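Local coordinates for HP0958 (Helicobacter pylori, PDB 3NA7), which is probably a chaperone-like and post-transcriptional regulatory protein of flagellar biogenesis and export, built from a long coiled-coil hairpin and a zinc ribbon, at residues A[67-72]-A[107-112]; A[220-225]-A[229-234]. All blocks are in the same frame, centred on the assembly; numbering follows the deposited sequence.

Contact 1 (A[67-72]-A[107-112]); sequences QTLQDT and NQANRE
Both methyl groups of Leu69 lie over one face of the Asn110 carboxamide. CD2 of Leu69 lies 3.4 Å from OD1 of Asn110, and CD1 of Leu69 is 3.8 Å from ND2 of Asn110, which spreads the isopropyl fork along the amide while the two side chains cross at about a right angle. The guanidinium of Arg111, by contrast, turns back on its own helix: Asn107 O sits over one of its faces, toward the rim. With CG anti to the backbone N (chi1 176°), the Leu69 fork is carried to Asn110; its CB, set by the backbone, meets Ala109 CB at 4.0 Å. The small alanine lets the backbones come close, with Leu69 CA and Ala109 CA 5.9 Å apart. No hydrogen bond crosses between the segments. Within 67-72, Thr68 O is gripped twice, by Thr72 N and, 2.8 Å away, by Thr72 OG1, the two donors approaching from opposite faces of the carbonyl plane. Gln67 NE2 makes a weak bond to Asp71 OD1. Leu69 also touches Ser106 and Ile113, one helical turn to each side along helix 91-171. Ser106, Ala109, Asn110 and Ile113 thus surround it in the i, i+3, i+4, i+7 pattern of knobs-into-holes packing, the signature of a coiled coil, here an antiparallel hairpin.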
ATOM      1  N   GLN A  67     -28.775  32.229  -5.172  1.00 60.33           N
ATOM      2  CA  GLN A  67     -30.187  32.349  -4.841  1.00 64.52           C
ATOM      3  C   GLN A  67     -30.374  33.499  -3.845  1.00 63.94           C
ATOM      4  O   GLN A  67     -31.227  34.366  -4.058  1.00 65.40           O
ATOM      5  CB  GLN A  67     -30.718  31.020  -4.287  1.00 67.64           C
ATOM      6  CG  GLN A  67     -32.160  31.050  -3.829  1.00 74.23           C
ATOM      7  CD  GLN A  67     -33.123  31.458  -4.929  1.00 77.40           C
ATOM      8  OE1 GLN A  67     -33.064  30.943  -6.046  1.00 78.63           O
ATOM      9  NE2 GLN A  67     -34.016  32.388  -4.614  1.00 79.25           N
ATOM     10  N   THR A  68     -29.545  33.541  -2.800  1.00 62.53           N
ATOM     11  CA  THR A  68     -29.642  34.608  -1.790  1.00 63.17           C
ATOM     12  C   THR A  68     -29.299  35.976  -2.387  1.00 59.20           C
ATOM     13  O   THR A  68     -29.925  36.982  -2.053  1.00 60.52           O
ATOM     14  CB  THR A  68     -28.774  34.324  -0.553  1.00 63.27           C
ATOM     15  OG1 THR A  68     -27.402  34.477  -0.903  1.00 67.95           O
ATOM     16  CG2 THR A  68     -29.000  32.902  -0.036  1.00 66.26           C
ATOM     17  N   LEU A  69     -28.328  36.004  -3.293  1.00 54.20           N
ATOM     18  CA  LEU A  69     -28.020  37.210  -4.051  1.00 51.60           C
ATOM     19  C   LEU A  69     -29.211  37.680  -4.913  1.00 53.05           C
ATOM     20  O   LEU A  69     -29.481  38.885  -5.003  1.00 52.56           O
ATOM     21  CB  LEU A  69     -26.802  36.963  -4.929  1.00 51.08           C
ATOM     22  CG  LEU A  69     -26.328  38.041  -5.900  1.00 50.91           C
ATOM     23  CD1 LEU A  69     -25.923  39.324  -5.170  1.00 50.15           C
ATOM     24  CD2 LEU A  69     -25.168  37.487  -6.669  1.00 53.50           C
ATOM     25  N   GLN A  70     -29.916  36.731  -5.531  1.00 52.90           N
ATOM     26  CA  GLN A  70     -31.162  37.018  -6.242  1.00 55.67           C
ATOM     27  C   GLN A  70     -32.229  37.598  -5.304  1.00 55.29           C
ATOM     28  O   GLN A  70     -32.899  38.561  -5.651  1.00 56.21           O
ATOM     29  CB  GLN A  70     -31.688  35.758  -6.968  1.00 58.41           C
ATOM     30  CG  GLN A  70     -32.963  36.003  -7.834  1.00 66.83           C
ATOM     31  CD  GLN A  70     -33.533  34.734  -8.496  1.00 72.96           C
ATOM     32  OE1 GLN A  70     -32.961  33.643  -8.399  1.00 74.28           O
ATOM     33  NE2 GLN A  70     -34.671  34.887  -9.172  1.00 77.67           N
ATOM     34  N   ASP A  71     -32.374  37.001  -4.121  1.00 56.79           N
ATOM     35  CA  ASP A  71     -33.283  37.482  -3.077  1.00 57.20           C
ATOM     36  C   ASP A  71     -32.904  38.897  -2.640  1.00 55.69           C
ATOM     37  O   ASP A  71     -33.752  39.780  -2.531  1.00 57.53           O
ATOM     38  CB  ASP A  71     -33.244  36.544  -1.865  1.00 57.88           C
ATOM     39  CG  ASP A  71     -33.891  35.192  -2.135  1.00 65.91           C
ATOM     40  OD1 ASP A  71     -34.681  35.059  -3.102  1.00 71.72           O
ATOM     41  OD2 ASP A  71     -33.613  34.242  -1.373  1.00 70.19           O
ATOM     42  N   THR A  72     -31.616  39.107  -2.403  1.00 53.43           N
ATOM     43  CA  THR A  72     -31.110  40.396  -1.943  1.00 51.83           C
ATOM     44  C   THR A  72     -31.379  41.503  -2.956  1.00 51.27           C
ATOM     45  O   THR A  72     -31.835  42.578  -2.582  1.00 51.78           O
ATOM     46  CB  THR A  72     -29.617  40.277  -1.560  1.00 48.78           C
ATOM     47  OG1 THR A  72     -29.521  39.306  -0.529  1.00 49.60           O
ATOM     48  CG2 THR A  72     -29.054  41.576  -1.027  1.00 47.70           C
ATOM     49  N   ASN A 107     -22.961  42.813  -1.834  1.00 49.03           N
ATOM     50  CA  ASN A 107     -21.493  42.804  -2.014  1.00 50.47           C
ATOM     51  C   ASN A 107     -20.788  41.610  -1.380  1.00 49.50           C
ATOM     52  O   ASN A 107     -19.826  41.094  -1.956  1.00 50.15           O
ATOM     53  CB  ASN A 107     -20.816  44.078  -1.504  1.00 53.15           C
ATOM     54  CG  ASN A 107     -21.339  45.337  -2.169  1.00 57.12           C
ATOM     55  OD1 ASN A 107     -21.945  45.288  -3.234  1.00 58.66           O
ATOM     56  ND2 ASN A 107     -21.094  46.489  -1.531  1.00 60.08           N
ATOM     57  N   GLN A 108     -21.248  41.188  -0.199  1.00 49.77           N
ATOM     58  CA  GLN A 108     -20.745  39.964   0.457  1.00 50.18           C
ATOM     59  C   GLN A 108     -20.992  38.708  -0.386  1.00 48.37           C
ATOM     60  O   GLN A 108     -20.083  37.900  -0.558  1.00 49.82           O
ATOM     61  CB  GLN A 108     -21.373  39.770   1.838  1.00 51.68           C
ATOM     62  CG  GLN A 108     -20.847  40.715   2.901  1.00 58.48           C
ATOM     63  CD  GLN A 108     -21.856  40.991   4.017  1.00 62.37           C
ATOM     64  OE1 GLN A 108     -22.878  40.308   4.139  1.00 65.57           O
ATOM     65  NE2 GLN A 108     -21.573  42.002   4.824  1.00 57.59           N
ATOM     66  N   ALA A 109     -22.213  38.549  -0.902  1.00 45.88           N
ATOM     67  CA  ALA A 109     -22.548  37.387  -1.729  1.00 45.81           C
ATOM     68  C   ALA A 109     -21.717  37.338  -3.002  1.00 45.94           C
ATOM     69  O   ALA A 109     -21.264  36.263  -3.395  1.00 47.33           O
ATOM     70  CB  ALA A 109     -24.028  37.348  -2.057  1.00 43.87           C
ATOM     71  N   ASN A 110     -21.514  38.491  -3.643  1.00 46.40           N
ATOM     72  CA  ASN A 110     -20.689  38.554  -4.838  1.00 46.64           C
ATOM     73  C   ASN A 110     -19.255  38.175  -4.563  1.00 47.61           C
ATOM     74  O   ASN A 110     -18.689  37.394  -5.327  1.00 48.42           O
ATOM     75  CB  ASN A 110     -20.774  39.912  -5.542  1.00 46.71           C
ATOM     76  CG  ASN A 110     -21.980  40.005  -6.438  1.00 49.05           C
ATOM     77  OD1 ASN A 110     -22.203  39.128  -7.268  1.00 51.44           O
ATOM     78  ND2 ASN A 110     -22.779  41.052  -6.271  1.00 50.15           N
ATOM     79  N   ARG A 111     -18.674  38.708  -3.486  1.00 48.06           N
ATOM     80  CA  ARG A 111     -17.334  38.291  -3.051  1.00 48.48           C
ATOM     81  C   ARG A 111     -17.230  36.788  -2.726  1.00 47.02           C
ATOM     82  O   ARG A 111     -16.246  36.152  -3.098  1.00 47.05           O
ATOM     83  CB  ARG A 111     -16.804  39.106  -1.861  1.00 51.07           C
ATOM     84  CG  ARG A 111     -16.832  40.625  -2.028  1.00 60.04           C
ATOM     85  CD  ARG A 111     -15.992  41.377  -0.956  1.00 67.23           C
ATOM     86  NE  ARG A 111     -16.607  41.412   0.375  1.00 70.08           N
ATOM     87  CZ  ARG A 111     -17.429  42.371   0.818  1.00 73.69           C
ATOM     88  NH1 ARG A 111     -17.926  42.305   2.052  1.00 74.10           N
ATOM     89  NH2 ARG A 111     -17.761  43.401   0.043  1.00 72.18           N
ATOM     90  N   GLU A 112     -18.203  36.245  -2.000  1.00 44.56           N
ATOM     91  CA  GLU A 112     -18.189  34.835  -1.632  1.00 45.61           C
ATOM     92  C   GLU A 112     -18.267  33.940  -2.883  1.00 44.47           C
ATOM     93  O   GLU A 112     -17.513  32.994  -3.010  1.00 45.32           O
ATOM     94  CB  GLU A 112     -19.315  34.504  -0.614  1.00 47.27           C
ATOM     95  CG  GLU A 112     -19.528  32.992  -0.305  1.00 46.28           C
ATOM     96  CD  GLU A 112     -18.388  32.370   0.487  1.00 57.12           C
ATOM     97  OE1 GLU A 112     -18.364  31.131   0.688  1.00 59.59           O
ATOM     98  OE2 GLU A 112     -17.501  33.116   0.924  1.00 62.33           O
TER

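Contact 2 (A[220-225]-A[229-234]); sequences GDMITC and GRILYA. With ZN (zinc ion), chain B.
Met222 opens the contact with the end of its side chain, whose CE rests 3.8 Å from Ile231 CG2. A bend at its last torsion (chi3 -88°) brings the methyl round to that branch, and Met222 CG also lies close to it. At Ile223 the backbone takes over: Leu232 N donates to Ile223 O over 2.8 Å in an almost straight bond (169°). Thr224 follows as the antiparallel non-hydrogen-bonded partner of Ile231, with Thr224 CA and Ile231 CA 4.3 Å apart and both side chains on the same face. Its CB also packs 3.6 Å from Gly229 O. Cys225 ends the segment at the metal. Its N lies 2.7 Å from Arg230 O, a hydrogen bond whose acceptor is less surely placed, and its O receives a weak bond from Gly229 N. With SG anti to the backbone N (chi1 167°), the thiolate is turned out to the zinc ion, 2.5 Å from Cys225 SG. Cys201, Cys204 and Cys228 complete the four-cysteine site, and the tight turn joining Cys225 to Gly229 is a zinc knuckle. Leu232 CD1 packs against this cysteine, 4.0 Å from Cys225 CB. In the three-stranded sheet, strand 231-233 is central: Ile231 and Tyr233 bond through their backbones to strand 193-195 and its flanks, while the short, weakly bonded strand 223-224 lies at the other edge. Arg230 NE reaches Thr191 OG1, and the arginine chain touches Trp187 of helix 175-188. Met222 packs on Leu7 and Leu10 of helix 4-22, Ile223 on Val216 of helix 210-218, and Thr224 on Phe180 of helix 175-188.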
ATOM      1  N   GLY A 220      25.420 -39.488  16.906  1.00100.24           N
ATOM      2  CA  GLY A 220      25.325 -39.451  15.449  1.00 99.88           C
ATOM      3  C   GLY A 220      23.898 -39.402  14.958  1.00 96.55           C
ATOM      4  O   GLY A 220      23.555 -40.031  13.960  1.00 95.94           O
ATOM      5  N   ASP A 221      23.065 -38.645  15.660  1.00 95.18           N
ATOM      6  CA  ASP A 221      21.651 -38.583  15.340  1.00 93.26           C
ATOM      7  C   ASP A 221      21.239 -37.231  14.736  1.00 90.65           C
ATOM      8  O   ASP A 221      22.045 -36.513  14.127  1.00 92.27           O
ATOM      9  CB  ASP A 221      20.807 -38.901  16.588  1.00 93.63           C
ATOM     10  CG  ASP A 221      21.326 -40.100  17.359  1.00 96.99           C
ATOM     11  OD1 ASP A 221      21.134 -41.248  16.902  1.00 96.75           O
ATOM     12  OD2 ASP A 221      21.924 -39.884  18.433  1.00 99.74           O
ATOM     13  N   MET A 222      19.960 -36.918  14.896  1.00 86.77           N
ATOM     14  CA  MET A 222      19.380 -35.668  14.462  1.00 82.18           C
ATOM     15  C   MET A 222      18.404 -35.313  15.559  1.00 79.50           C
ATOM     16  O   MET A 222      17.492 -36.085  15.877  1.00 78.93           O
ATOM     17  CB  MET A 222      18.688 -35.861  13.125  1.00 80.35           C
ATOM     18  CG  MET A 222      17.463 -35.020  12.918  1.00 78.60           C
ATOM     19  SD  MET A 222      16.769 -35.429  11.325  1.00 79.08           S
ATOM     20  CE  MET A 222      17.691 -34.287  10.318  1.00 72.06           C
ATOM     21  N   ILE A 223      18.626 -34.161  16.167  1.00 76.80           N
ATOM     22  CA  ILE A 223      17.908 -33.809  17.380  1.00 75.57           C
ATOM     23  C   ILE A 223      17.029 -32.601  17.083  1.00 72.17           C
ATOM     24  O   ILE A 223      17.355 -31.798  16.196  1.00 70.51           O
ATOM     25  CB  ILE A 223      18.896 -33.511  18.559  1.00 77.59           C
ATOM     26  CG1 ILE A 223      19.943 -34.624  18.713  1.00 81.19           C
ATOM     27  CG2 ILE A 223      18.151 -33.340  19.884  1.00 78.67           C
ATOM     28  CD1 ILE A 223      21.083 -34.583  17.699  1.00 83.36           C
ATOM     29  N   THR A 224      15.911 -32.502  17.805  1.00 69.75           N
ATOM     30  CA  THR A 224      15.062 -31.325  17.756  1.00 67.73           C
ATOM     31  C   THR A 224      15.213 -30.530  19.029  1.00 67.88           C
ATOM     32  O   THR A 224      15.454 -31.090  20.101  1.00 70.18           O
ATOM     33  CB  THR A 224      13.564 -31.649  17.587  1.00 68.07           C
ATOM     34  OG1 THR A 224      13.075 -32.348  18.742  1.00 66.85           O
ATOM     35  CG2 THR A 224      13.322 -32.461  16.329  1.00 67.98           C
ATOM     36  N   CYS A 225      15.051 -29.218  18.907  1.00 65.26           N
ATOM     37  CA  CYS A 225      15.073 -28.349  20.058  1.00 64.33           C
ATOM     38  C   CYS A 225      13.893 -28.665  20.964  1.00 62.16           C
ATOM     39  O   CYS A 225      12.774 -28.819  20.494  1.00 60.51           O
ATOM     40  CB  CYS A 225      15.028 -26.879  19.635  1.00 63.05           C
ATOM     41  SG  CYS A 225      14.665 -25.798  21.025  1.00 66.00           S
ATOM     42  N   GLY A 229      10.886 -27.165  18.740  1.00 56.76           N
ATOM     43  CA  GLY A 229      10.597 -28.319  17.883  1.00 55.71           C
ATOM     44  C   GLY A 229      11.444 -28.384  16.625  1.00 54.49           C
ATOM     45  O   GLY A 229      11.399 -29.368  15.897  1.00 53.11           O
ATOM     46  N   ARG A 230      12.219 -27.332  16.370  1.00 52.61           N
ATOM     47  CA  ARG A 230      13.091 -27.282  15.201  1.00 51.63           C
ATOM     48  C   ARG A 230      14.155 -28.397  15.201  1.00 53.06           C
ATOM     49  O   ARG A 230      14.521 -28.919  16.258  1.00 50.83           O
ATOM     50  CB  ARG A 230      13.763 -25.903  15.138  1.00 52.66           C
ATOM     51  CG  ARG A 230      12.793 -24.763  14.846  1.00 52.84           C
ATOM     52  CD  ARG A 230      13.498 -23.419  14.862  1.00 52.77           C
ATOM     53  NE  ARG A 230      12.659 -22.367  14.301  1.00 48.18           N
ATOM     54  CZ  ARG A 230      11.895 -21.556  15.026  1.00 50.53           C
ATOM     55  NH1 ARG A 230      11.872 -21.654  16.352  1.00 49.39           N
ATOM     56  NH2 ARG A 230      11.170 -20.625  14.433  1.00 49.50           N
ATOM     57  N   ILE A 231      14.642 -28.746  14.009  1.00 54.28           N
ATOM     58  CA  ILE A 231      15.796 -29.613  13.865  1.00 58.74           C
ATOM     59  C   ILE A 231      17.090 -28.816  14.122  1.00 62.48           C
ATOM     60  O   ILE A 231      17.256 -27.707  13.606  1.00 61.79           O
ATOM     61  CB  ILE A 231      15.856 -30.242  12.463  1.00 59.21           C
ATOM     62  CG1 ILE A 231      14.644 -31.139  12.222  1.00 57.20           C
ATOM     63  CG2 ILE A 231      17.155 -31.042  12.277  1.00 57.65           C
ATOM     64  CD1 ILE A 231      14.379 -31.395  10.748  1.00 58.79           C
ATOM     65  N   LEU A 232      17.985 -29.402  14.921  1.00 66.26           N
ATOM     66  CA  LEU A 232      19.264 -28.794  15.325  1.00 69.48           C
ATOM     67  C   LEU A 232      20.482 -29.591  14.867  1.00 72.26           C
ATOM     68  O   LEU A 232      20.486 -30.821  14.924  1.00 73.53           O
ATOM     69  CB  LEU A 232      19.339 -28.692  16.848  1.00 69.55           C
ATOM     70  CG  LEU A 232      18.810 -27.458  17.568  1.00 69.78           C
ATOM     71  CD1 LEU A 232      18.913 -27.696  19.064  1.00 67.80           C
ATOM     72  CD2 LEU A 232      19.588 -26.231  17.155  1.00 69.22           C
ATOM     73  N   TYR A 233      21.518 -28.894  14.421  1.00 75.26           N
ATOM     74  CA  TYR A 233      22.795 -29.551  14.158  1.00 80.54           C
ATOM     75  C   TYR A 233      24.002 -28.661  14.421  1.00 83.49           C
ATOM     76  O   TYR A 233      23.930 -27.446  14.258  1.00 83.29           O
ATOM     77  CB  TYR A 233      22.848 -30.127  12.739  1.00 80.61           C
ATOM     78  CG  TYR A 233      23.035 -29.126  11.624  1.00 83.26           C
ATOM     79  CD1 TYR A 233      24.254 -29.018  10.949  1.00 87.72           C
ATOM     80  CD2 TYR A 233      21.986 -28.306  11.218  1.00 83.87           C
ATOM     81  CE1 TYR A 233      24.419 -28.101   9.899  1.00 90.27           C
ATOM     82  CE2 TYR A 233      22.140 -27.393  10.181  1.00 85.14           C
ATOM     83  CZ  TYR A 233      23.351 -27.289   9.527  1.00 89.30           C
ATOM     84  OH  TYR A 233      23.472 -26.372   8.502  1.00 92.04           O
ATOM     85  N   ALA A 234      25.097 -29.283  14.844  1.00 87.30           N
ATOM     86  CA  ALA A 234      26.380 -28.598  14.960  1.00 91.63           C
ATOM     87  C   ALA A 234      27.034 -28.547  13.590  1.00 94.29           C
ATOM     88  O   ALA A 234      27.206 -29.584  12.950  1.00 94.71           O
ATOM     89  CB  ALA A 234      27.272 -29.326  15.925  1.00 93.36           C
TER
HETATM   90 ZN    ZN B 300      14.471 -23.766  19.601  1.00 56.43          ZN

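Overall arrangement
Contacts 1 and 2 lie on opposite sides of the centre of this elongated chain, with their centres 84 Å apart and their nearest atoms about 61 Å apart. They share no helix, strand or sheet. Contact 1 comes first in sequence, pairing helix 24-85 with helix 91-171 well out along the coiled-coil hairpin; contact 2 follows as the beta hairpin of strands 223-224 and 231-233 in the zinc ribbon. Helix 175-188 leads from the hairpin to the ribbon, and helix 4-22 packs against the latter. The two contacts thus sample the coiled-coil hairpin and the zinc ribbon, the first through side-chain packing of helices, the second through strand pairing beside the zinc site.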